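Local coordinates for protein nucleoporin NUP170 (Chaetomium thermophilum, PDB 5HAX) that probably serves as a scaffold nucleoporin of the nuclear pore's inner ring, combining an N-terminal beta-propeller with a C-terminal alpha-helical domain, at residues A[509-512]-A[513-517]; A[557-560]-A[561-565]; A[582-585]-A[586-590]; A[640-643]-A[644-647]. All coordinates share one frame; numbering follows the deposited sequence.

Contact 1: residues A[509-512]-A[513-517]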
loop_
_atom_site.group_PDB
_atom_site.type_symbol
_atom_site.label_atom_id
_atom_site.label_comp_id
_atom_site.label_asym_id
_atom_site.label_seq_id
_atom_site.Cartn_x
_atom_site.Cartn_y
_atom_site.Cartn_z
ATOM N N LEU A 509 -26.173 -7.424 20.183
ATOM C CA LEU A 509 -25.680 -7.559 18.818
ATOM C C LEU A 509 -26.323 -6.526 17.906
ATOM O O LEU A 509 -25.636 -5.849 17.132
ATOM C CB LEU A 509 -25.955 -8.970 18.301
ATOM C CG LEU A 509 -25.550 -9.210 16.847
ATOM C CD1 LEU A 509 -24.037 -9.128 16.712
ATOM C CD2 LEU A 509 -26.086 -10.543 16.352
ATOM N N GLU A 510 -27.650 -6.400 17.982
ATOM C CA GLU A 510 -28.368 -5.444 17.145
ATOM C C GLU A 510 -27.818 -4.034 17.320
ATOM O O GLU A 510 -27.747 -3.262 16.357
ATOM C CB GLU A 510 -29.857 -5.488 17.484
ATOM C CG GLU A 510 -30.735 -4.629 16.595
ATOM C CD GLU A 510 -32.187 -4.653 17.029
ATOM O OE1 GLU A 510 -32.867 -5.672 16.782
ATOM O OE2 GLU A 510 -32.647 -3.655 17.623
ATOM N N ARG A 511 -27.416 -3.683 18.542
ATOM C CA ARG A 511 -26.856 -2.358 18.788
ATOM C C ARG A 511 -25.507 -2.202 18.099
ATOM O O ARG A 511 -25.256 -1.201 17.421
ATOM C CB ARG A 511 -26.718 -2.123 20.291
ATOM C CG ARG A 511 -26.519 -0.664 20.672
ATOM C CD ARG A 511 -25.305 -0.468 21.572
ATOM N NE ARG A 511 -25.254 -1.443 22.658
ATOM C CZ ARG A 511 -26.067 -1.442 23.710
ATOM N NH1 ARG A 511 -27.011 -0.516 23.827
ATOM N NH2 ARG A 511 -25.939 -2.374 24.645
ATOM N N GLU A 512 -24.621 -3.186 18.272
ATOM C CA GLU A 512 -23.314 -3.132 17.628
ATOM C C GLU A 512 -23.450 -3.148 16.111
ATOM O O GLU A 512 -22.715 -2.445 15.406
ATOM C CB GLU A 512 -22.457 -4.305 18.105
ATOM C CG GLU A 512 -20.960 -4.083 17.977
ATOM C CD GLU A 512 -20.425 -3.071 18.975
ATOM O OE1 GLU A 512 -21.184 -2.664 19.881
ATOM O OE2 GLU A 512 -19.245 -2.684 18.857
ATOM N N VAL A 513 -24.393 -3.938 15.591
ATOM C CA VAL A 513 -24.597 -4.017 14.146
ATOM C C VAL A 513 -25.064 -2.672 13.600
ATOM O O VAL A 513 -24.713 -2.286 12.478
ATOM C CB VAL A 513 -25.598 -5.142 13.815
ATOM C CG1 VAL A 513 -26.124 -5.011 12.384
ATOM C CG2 VAL A 513 -24.954 -6.506 14.026
ATOM N N ARG A 514 -25.877 -1.947 14.371
ATOM C CA ARG A 514 -26.393 -0.672 13.884
ATOM C C ARG A 514 -25.283 0.363 13.748
ATOM O O ARG A 514 -25.355 1.234 12.874
ATOM C CB ARG A 514 -27.496 -0.162 14.810
ATOM C CG ARG A 514 -28.377 0.910 14.180
ATOM C CD ARG A 514 -29.604 1.211 15.031
ATOM N NE ARG A 514 -30.428 0.024 15.248
ATOM C CZ ARG A 514 -31.670 0.048 15.722
ATOM N NH1 ARG A 514 -32.250 1.202 16.023
ATOM N NH2 ARG A 514 -32.337 -1.086 15.888
ATOM N N LYS A 515 -24.253 0.285 14.594
ATOM C CA LYS A 515 -23.078 1.133 14.412
ATOM C C LYS A 515 -22.470 0.921 13.032
ATOM O O LYS A 515 -22.126 1.883 12.336
ATOM C CB LYS A 515 -22.035 0.838 15.491
ATOM C CG LYS A 515 -22.522 0.951 16.925
ATOM C CD LYS A 515 -21.398 0.589 17.888
ATOM C CE LYS A 515 -21.850 0.626 19.338
ATOM N NZ LYS A 515 -20.752 0.229 20.265
ATOM N N PHE A 516 -22.327 -0.343 12.623
ATOM C CA PHE A 516 -21.724 -0.645 11.328
ATOM C C PHE A 516 -22.606 -0.171 10.180
ATOM O O PHE A 516 -22.102 0.359 9.183
ATOM C CB PHE A 516 -21.459 -2.146 11.213
ATOM C CG PHE A 516 -20.297 -2.622 12.035
ATOM C CD1 PHE A 516 -19.005 -2.527 11.549
ATOM C CD2 PHE A 516 -20.495 -3.170 13.291
ATOM C CE1 PHE A 516 -17.934 -2.963 12.302
ATOM C CE2 PHE A 516 -19.426 -3.609 14.047
ATOM C CZ PHE A 516 -18.145 -3.505 13.552
ATOM N N ILE A 517 -23.923 -0.357 10.296
ATOM C CA ILE A 517 -24.831 0.047 9.225
ATOM C C ILE A 517 -24.791 1.556 9.035
ATOM O O ILE A 517 -24.803 2.055 7.903
ATOM C CB ILE A 517 -26.259 -0.451 9.526
ATOM C CG1 ILE A 517 -26.306 -1.981 9.456
ATOM C CG2 ILE A 517 -27.262 0.156 8.543
ATOM C CD1 ILE A 517 -27.623 -2.584 9.907
HETATM O O HOH W 1 -17.532 -0.448 20.605
#

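Contact 2: residues A[557-560]-A[561-565]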
loop_
_atom_site.group_PDB
_atom_site.type_symbol
_atom_site.label_atom_id
_atom_site.label_comp_id
_atom_site.label_asym_id
_atom_site.label_seq_id
_atom_site.Cartn_x
_atom_site.Cartn_y
_atom_site.Cartn_z
ATOM N N ARG A 557 -23.033 -15.548 11.499
ATOM C CA ARG A 557 -24.151 -16.206 10.829
ATOM C C ARG A 557 -25.483 -15.626 11.286
ATOM O O ARG A 557 -26.371 -15.365 10.465
ATOM C CB ARG A 557 -24.110 -17.713 11.091
ATOM C CG ARG A 557 -25.375 -18.460 10.671
ATOM C CD ARG A 557 -25.301 -19.940 11.017
ATOM N NE ARG A 557 -25.169 -20.170 12.454
ATOM C CZ ARG A 557 -25.176 -21.372 13.024
ATOM N NH1 ARG A 557 -25.312 -22.465 12.283
ATOM N NH2 ARG A 557 -25.050 -21.484 14.340
ATOM N N ALA A 558 -25.644 -15.428 12.597
ATOM C CA ALA A 558 -26.899 -14.894 13.117
ATOM C C ALA A 558 -27.162 -13.490 12.589
ATOM O O ALA A 558 -28.312 -13.126 12.316
ATOM C CB ALA A 558 -26.874 -14.898 14.645
ATOM N N ALA A 559 -26.108 -12.685 12.438
ATOM C CA ALA A 559 -26.280 -11.335 11.915
ATOM C C ALA A 559 -26.636 -11.361 10.435
ATOM O O ALA A 559 -27.435 -10.543 9.965
ATOM C CB ALA A 559 -25.009 -10.518 12.146
ATOM N N PHE A 560 -26.050 -12.298 9.686
ATOM C CA PHE A 560 -26.347 -12.418 8.261
ATOM C C PHE A 560 -27.810 -12.783 8.035
ATOM O O PHE A 560 -28.448 -12.282 7.101
ATOM C CB PHE A 560 -25.418 -13.462 7.641
ATOM C CG PHE A 560 -25.579 -13.628 6.155
ATOM C CD1 PHE A 560 -26.203 -14.749 5.634
ATOM C CD2 PHE A 560 -25.090 -12.673 5.280
ATOM C CE1 PHE A 560 -26.343 -14.910 4.270
ATOM C CE2 PHE A 560 -25.228 -12.830 3.913
ATOM C CZ PHE A 560 -25.856 -13.950 3.408
ATOM N N ILE A 561 -28.358 -13.649 8.886
ATOM C CA ILE A 561 -29.752 -14.066 8.757
ATOM C C ILE A 561 -30.692 -12.969 9.244
ATOM O O ILE A 561 -31.603 -12.545 8.524
ATOM C CB ILE A 561 -29.975 -15.379 9.533
ATOM C CG1 ILE A 561 -29.201 -16.525 8.875
ATOM C CG2 ILE A 561 -31.463 -15.720 9.617
ATOM C CD1 ILE A 561 -29.111 -17.775 9.733
ATOM N N GLU A 562 -30.479 -12.492 10.473
ATOM C CA GLU A 562 -31.476 -11.663 11.145
ATOM C C GLU A 562 -31.595 -10.272 10.533
ATOM O O GLU A 562 -32.689 -9.695 10.536
ATOM C CB GLU A 562 -31.133 -11.547 12.631
ATOM C CG GLU A 562 -31.317 -12.837 13.415
ATOM C CD GLU A 562 -32.776 -13.157 13.678
ATOM O OE1 GLU A 562 -33.182 -14.317 13.452
ATOM O OE2 GLU A 562 -33.515 -12.250 14.117
ATOM N N TYR A 563 -30.499 -9.713 10.018
ATOM C CA TYR A 563 -30.472 -8.326 9.565
ATOM C C TYR A 563 -30.249 -8.207 8.061
ATOM O O TYR A 563 -29.934 -7.117 7.571
ATOM C CB TYR A 563 -29.396 -7.549 10.324
ATOM C CG TYR A 563 -29.409 -7.795 11.817
ATOM C CD1 TYR A 563 -30.469 -7.365 12.603
ATOM C CD2 TYR A 563 -28.357 -8.451 12.441
ATOM C CE1 TYR A 563 -30.484 -7.588 13.968
ATOM C CE2 TYR A 563 -28.362 -8.678 13.805
ATOM C CZ TYR A 563 -29.428 -8.244 14.563
ATOM O OH TYR A 563 -29.434 -8.468 15.922
ATOM N N GLY A 564 -30.421 -9.300 7.317
ATOM C CA GLY A 564 -30.200 -9.287 5.883
ATOM C C GLY A 564 -31.301 -8.655 5.057
ATOM O O GLY A 564 -31.126 -8.491 3.846
ATOM N N GLY A 565 -32.428 -8.302 5.671
ATOM C CA GLY A 565 -33.509 -7.668 4.939
ATOM C C GLY A 565 -34.345 -8.672 4.162
ATOM O O GLY A 565 -34.396 -9.865 4.483
#

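Contact 3: residues A[582-585]-A[586-590]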
loop_
_atom_site.group_PDB
_atom_site.type_symbol
_atom_site.label_atom_id
_atom_site.label_comp_id
_atom_site.label_asym_id
_atom_site.label_seq_id
_atom_site.Cartn_x
_atom_site.Cartn_y
_atom_site.Cartn_z
ATOM N N VAL A 582 -37.892 -5.623 -9.383
ATOM C CA VAL A 582 -37.845 -5.922 -7.958
ATOM C C VAL A 582 -36.570 -5.331 -7.370
ATOM O O VAL A 582 -35.584 -5.091 -8.071
ATOM C CB VAL A 582 -37.906 -7.447 -7.702
ATOM C CG1 VAL A 582 -37.867 -7.768 -6.209
ATOM C CG2 VAL A 582 -39.151 -8.042 -8.342
ATOM N N ARG A 583 -36.608 -5.087 -6.059
ATOM C CA ARG A 583 -35.427 -4.752 -5.271
ATOM C C ARG A 583 -35.082 -5.963 -4.412
ATOM O O ARG A 583 -35.807 -6.288 -3.466
ATOM C CB ARG A 583 -35.664 -3.519 -4.403
ATOM C CG ARG A 583 -35.754 -2.219 -5.181
ATOM C CD ARG A 583 -35.700 -1.020 -4.248
ATOM N NE ARG A 583 -35.856 0.244 -4.962
ATOM C CZ ARG A 583 -35.864 1.438 -4.378
ATOM N NH1 ARG A 583 -35.726 1.541 -3.062
ATOM N NH2 ARG A 583 -36.013 2.533 -5.110
ATOM N N LEU A 584 -33.978 -6.628 -4.744
ATOM C CA LEU A 584 -33.539 -7.788 -3.986
ATOM C C LEU A 584 -33.054 -7.372 -2.600
ATOM O O LEU A 584 -32.732 -6.208 -2.344
ATOM C CB LEU A 584 -32.431 -8.525 -4.739
ATOM C CG LEU A 584 -32.833 -9.042 -6.123
ATOM C CD1 LEU A 584 -31.622 -9.563 -6.875
ATOM C CD2 LEU A 584 -33.891 -10.128 -6.005
ATOM N N SER A 585 -33.009 -8.345 -1.695
ATOM C CA SER A 585 -32.635 -8.073 -0.317
ATOM C C SER A 585 -31.171 -7.649 -0.225
ATOM O O SER A 585 -30.364 -7.888 -1.127
ATOM C CB SER A 585 -32.865 -9.304 0.559
ATOM O OG SER A 585 -31.911 -10.315 0.279
ATOM N N SER A 586 -30.835 -7.001 0.893
ATOM C CA SER A 586 -29.442 -6.694 1.181
ATOM C C SER A 586 -28.628 -7.958 1.405
ATOM O O SER A 586 -27.407 -7.941 1.214
ATOM C CB SER A 586 -29.350 -5.785 2.406
ATOM O OG SER A 586 -30.023 -4.560 2.174
ATOM N N ARG A 587 -29.284 -9.049 1.802
ATOM C CA ARG A 587 -28.606 -10.333 1.929
ATOM C C ARG A 587 -28.099 -10.819 0.576
ATOM O O ARG A 587 -26.987 -11.350 0.474
ATOM C CB ARG A 587 -29.566 -11.348 2.549
ATOM C CG ARG A 587 -28.914 -12.594 3.109
ATOM C CD ARG A 587 -29.949 -13.517 3.748
ATOM N NE ARG A 587 -30.611 -12.907 4.903
ATOM C CZ ARG A 587 -31.762 -12.240 4.859
ATOM N NH1 ARG A 587 -32.271 -11.731 5.973
ATOM N NH2 ARG A 587 -32.409 -12.074 3.713
ATOM N N HIS A 588 -28.899 -10.637 -0.478
ATOM C CA HIS A 588 -28.477 -11.040 -1.816
ATOM C C HIS A 588 -27.319 -10.182 -2.311
ATOM O O HIS A 588 -26.310 -10.706 -2.799
ATOM C CB HIS A 588 -29.646 -10.946 -2.794
ATOM C CG HIS A 588 -29.225 -10.981 -4.230
ATOM N ND1 HIS A 588 -28.830 -9.853 -4.918
ATOM C CD2 HIS A 588 -29.115 -12.010 -5.102
ATOM C CE1 HIS A 588 -28.503 -10.185 -6.154
ATOM N NE2 HIS A 588 -28.669 -11.488 -6.293
ATOM N N ASP A 589 -27.462 -8.857 -2.224
ATOM C CA ASP A 589 -26.400 -7.967 -2.678
ATOM C C ASP A 589 -25.099 -8.252 -1.938
ATOM O O ASP A 589 -24.013 -8.181 -2.526
ATOM C CB ASP A 589 -26.822 -6.509 -2.482
ATOM C CG ASP A 589 -28.127 -6.177 -3.190
ATOM O OD1 ASP A 589 -28.408 -6.780 -4.247
ATOM O OD2 ASP A 589 -28.874 -5.312 -2.684
ATOM N N ALA A 590 -25.196 -8.595 -0.651
ATOM C CA ALA A 590 -24.007 -8.936 0.123
ATOM C C ALA A 590 -23.329 -10.184 -0.425
ATOM O O ALA A 590 -22.098 -10.237 -0.525
ATOM C CB ALA A 590 -24.384 -9.134 1.592
HETATM O O HOH W 2 -31.319 -4.506 -3.550
#

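Contact 4: residues A[640-643]-A[644-647]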
loop_
_atom_site.group_PDB
_atom_site.type_symbol
_atom_site.label_atom_id
_atom_site.label_comp_id
_atom_site.label_asym_id
_atom_site.label_seq_id
_atom_site.Cartn_x
_atom_site.Cartn_y
_atom_site.Cartn_z
ATOM N N GLU A 640 -24.750 -24.246 1.975
ATOM C CA GLU A 640 -25.367 -25.566 2.067
ATOM C C GLU A 640 -25.712 -25.910 3.510
ATOM O O GLU A 640 -26.809 -26.401 3.798
ATOM C CB GLU A 640 -24.442 -26.630 1.473
ATOM C CG GLU A 640 -24.305 -26.578 -0.038
ATOM C CD GLU A 640 -25.646 -26.556 -0.746
ATOM O OE1 GLU A 640 -26.515 -27.387 -0.404
ATOM O OE2 GLU A 640 -25.833 -25.700 -1.636
ATOM N N ALA A 641 -24.781 -25.663 4.432
ATOM C CA ALA A 641 -25.014 -25.968 5.836
ATOM C C ALA A 641 -26.120 -25.119 6.452
ATOM O O ALA A 641 -26.542 -25.410 7.577
ATOM C CB ALA A 641 -23.719 -25.778 6.628
ATOM N N ASN A 642 -26.597 -24.093 5.750
ATOM C CA ASN A 642 -27.659 -23.217 6.232
ATOM C C ASN A 642 -28.695 -22.993 5.142
ATOM O O ASN A 642 -29.278 -21.912 5.018
ATOM C CB ASN A 642 -27.083 -21.894 6.726
ATOM C CG ASN A 642 -26.110 -22.078 7.872
ATOM O OD1 ASN A 642 -26.510 -22.175 9.031
ATOM N ND2 ASN A 642 -24.823 -22.135 7.552
ATOM N N LYS A 643 -28.939 -24.027 4.332
ATOM C CA LYS A 643 -29.980 -23.952 3.313
ATOM C C LYS A 643 -31.368 -23.854 3.934
ATOM O O LYS A 643 -32.292 -23.326 3.305
ATOM C CB LYS A 643 -29.895 -25.168 2.391
ATOM C CG LYS A 643 -29.974 -26.506 3.119
ATOM C CD LYS A 643 -29.748 -27.675 2.172
ATOM C CE LYS A 643 -29.442 -28.957 2.933
ATOM N NZ LYS A 643 -30.465 -29.255 3.975
ATOM N N SER A 644 -31.533 -24.347 5.162
ATOM C CA SER A 644 -32.837 -24.379 5.811
ATOM C C SER A 644 -33.132 -23.123 6.620
ATOM O O SER A 644 -34.307 -22.790 6.825
ATOM C CB SER A 644 -32.934 -25.600 6.731
ATOM O OG SER A 644 -32.715 -26.800 6.008
ATOM N N THR A 645 -32.098 -22.415 7.080
ATOM C CA THR A 645 -32.272 -21.265 7.960
ATOM C C THR A 645 -32.111 -19.924 7.256
ATOM O O THR A 645 -32.557 -18.906 7.797
ATOM C CB THR A 645 -31.271 -21.332 9.121
ATOM O OG1 THR A 645 -29.938 -21.424 8.604
ATOM C CG2 THR A 645 -31.557 -22.540 10.004
ATOM N N ILE A 646 -31.494 -19.893 6.078
ATOM C CA ILE A 646 -31.273 -18.650 5.346
ATOM C C ILE A 646 -32.441 -18.425 4.398
ATOM O O ILE A 646 -32.788 -19.307 3.602
ATOM C CB ILE A 646 -29.938 -18.693 4.583
ATOM C CG1 ILE A 646 -28.768 -18.703 5.572
ATOM C CG2 ILE A 646 -29.818 -17.501 3.634
ATOM C CD1 ILE A 646 -27.425 -18.996 4.935
ATOM N N GLN A 647 -33.038 -17.238 4.472
ATOM C CA GLN A 647 -34.177 -16.909 3.626
ATOM C C GLN A 647 -33.752 -16.864 2.164
ATOM O O GLN A 647 -32.715 -16.285 1.825
ATOM C CB GLN A 647 -34.777 -15.563 4.036
ATOM C CG GLN A 647 -35.213 -15.475 5.494
ATOM C CD GLN A 647 -34.098 -15.020 6.418
ATOM O OE1 GLN A 647 -32.917 -15.238 6.143
ATOM N NE2 GLN A 647 -34.470 -14.377 7.520
#

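Contact 1: residues A[509-512]-A[513-517]
The ring of Phe516 turns its edge to the carbonyl of Glu512, one helical turn earlier: Glu512 O lies near the ring plane, 3.2 Å from Phe516 CD2. Trp47 stacks on the same ring and Phe494 meets it edge-to-face, which makes this side of the helix part of an aromatic cluster. The other flat pair is ionic. The carboxylate of Glu510 and the guanidinium of Arg514 have planes only 20° apart, and their side chains run alongside each other in the same direction, joined by a salt bridge of 3.1 Å between Glu510 OE2 and Arg514 NH2. It illustrates the classic i to i+4 ion pair of an alpha-helix.

A second salt bridge spans three residues. Because Glu512 bends at chi2 (71°), its carboxylate comes up against the extended chain of Lys515, whose NZ stands 3.0 Å from Glu512 OE1, above the carboxylate plane. A water weakly links Glu512 OE2 to the same amine, and Trp47 NE1 also reaches OE2 weakly. On the buried side, Leu509 CD1 touches Val513 CG2 at 3.9 Å, while Val513 N donates to Leu509 O at 2.8 Å.

The lysine and arginine of the ion pairs lie on the exposed side of helix 506-520, while Leu509, Val513 and Phe516 are buried: Leu509 and Phe516 pack on helix 490-501, Val513 on Tyr563, and Phe516 and Ile517 on helix 522-533.

Contact 2: residues A[557-560]-A[561-565]
Ile561, Glu562 and Tyr563 donate their backbone N-H groups to the carbonyls of Arg557, Ala558 and Ala559, the i to i+4 pattern of an alpha-helix, closing the last turns of helix 549-562 at its C-terminal end. The central bond of the three, from Glu562 N to Ala558 O, is 2.9 Å long and fairly straight at 163°. Tyr563 N still reaches Ala559 O at 3.2 Å, although Tyr563 itself has left helical backbone angles.

Polar closure of the helix end comes from elsewhere: Arg587 donates to the carbonyls of Phe560, Ile561 and Gly565, probably easing the build-up of negative charge there.

Two side-chain contacts follow the same spacing of four residues. With its CG beside the backbone N (chi1 -46°), Tyr563 swings its ring back toward the preceding turn, and Ala559 CB sits at the ring's edge, in its plane and 3.9 Å from Tyr563 CD2. The adjacent residue adds to this, Glu562 CB lying 4.0 Å above the centre of the Tyr563 ring. Replacing Tyr563 by an alanine would probably leave Ala559 CB without this edge and open a gap against Leu509 and Val513 of helix 506-520. In the other pair Arg557 and Ile561 lie side by side, with the methyl CD1 of Ile561 resting 3.9 Å from CG of Arg557 and Ile561 CG1 3.4 Å from Arg557 O.

Contact 3: residues A[582-585]-A[586-590]
Ser585 OG has two hydrogen-bond partners, His588 N at 3.1 Å and Glu668 OE2 of helix 663-694. The first of these bonds makes Ser585 the N-cap of helix 586-599: its hydroxyl, held between backbone N and carbonyl carbon (chi1 72°), accepts the amide of His588 at 152°. The carbonyl of the same serine begins the regular bonding, taking Asp589 N at 3.3 Å in an almost straight line, with a weak additional bond from His588 N.

The imidazole of His588 is fixed on two sides. Over one face lies the methyl CD1 of Leu584, 3.4 Å from the ring centroid and only 18° off its normal, a clear CH-pi contact. In the ring plane, His588 ND1 donates to Asp589 OD1 at 3.2 Å, approaching that oxygen from above the carboxylate plane. The other carboxylate oxygen is tied back to the chain before the helix, since a water 2.7 Å from Asp589 OD2 also donates to Leu584 O. With a serine in place of His588, Leu584 CD1 would probably lose the aromatic face it rests on, and Asp589 OD1 its imidazole donor.

The cap marks the passage from strand 582-583, paired antiparallel with 568-569, into helix 586-599. Leu584 and His588 pack on helix 663-694, Asp589 and Ala590 face helix 522-533, and Arg587 reaches the end of helix 549-562.

Contact 4: residues A[640-643]-A[644-647]
Between Asn642 and Ile646 the backbone closes an alpha-turn, Ile646 N donating to Asn642 O at 3.2 Å with an N-H to oxygen angle of 144°, while Ile646 itself is already extended. Such a single turn shows how one i to i+4 bond can shape a loop that has no regular helix.

The side chain of Ile646 folds over the start of the turn. With CG1 beside its own backbone N (chi1 -68°), it sends CD1 to within 3.4 Å of Asn642 CB, and CG1 lies 3.3 Å from Asn642 O, so the apolar branch runs past the very carbonyl that its amide engages. Thr645 comes to Asn642 from another direction, its side chain crossing that of the asparagine at a slant and placing OG1 3.4 Å from Asn642 CB. The amide of Asn642 looks outside the turn for its bonds: ND2 donates to Phe638 O, in the last turn of helix 622-640, and OD1 accepts a weak bond from Arg557 NH1. Together they probably limit rotation of the buried amide, the Phe638 bond more than the weak one from Arg557.

The turn follows helix 622-640 in the connection toward helix 663-694. Thr645, Ile646 and Gln647 lie on Ile561 of helix 549-562, and Ile646 and Gln647 also touch Arg587 of helix 586-599, so the loop bridges the two helices.

Overall arrangement
Contacts 1 to 4 follow one another along the chain without interleaving, all on one side of its centre, in the helical part of the protein after the beta-propeller. Contact 2 is the hub. Its centre lies about 11 Å from that of contact 1 and about 12 Å from those of contacts 3 and 4. Tyr563 OH touches Glu510 CB at 3.4 Å. Contacts 3 and 4, about 16 Å apart between centres, meet where Arg587 CD lies 4.0 Å from Ile646 CG2. Contacts 1 and 4, about 23 Å apart between centres, do not touch. Tyr563, Ile561 and Arg587 thus connect helices 506-520, 549-562 and 586-599 and the loop 640-647, consistent with a stacked helical scaffold.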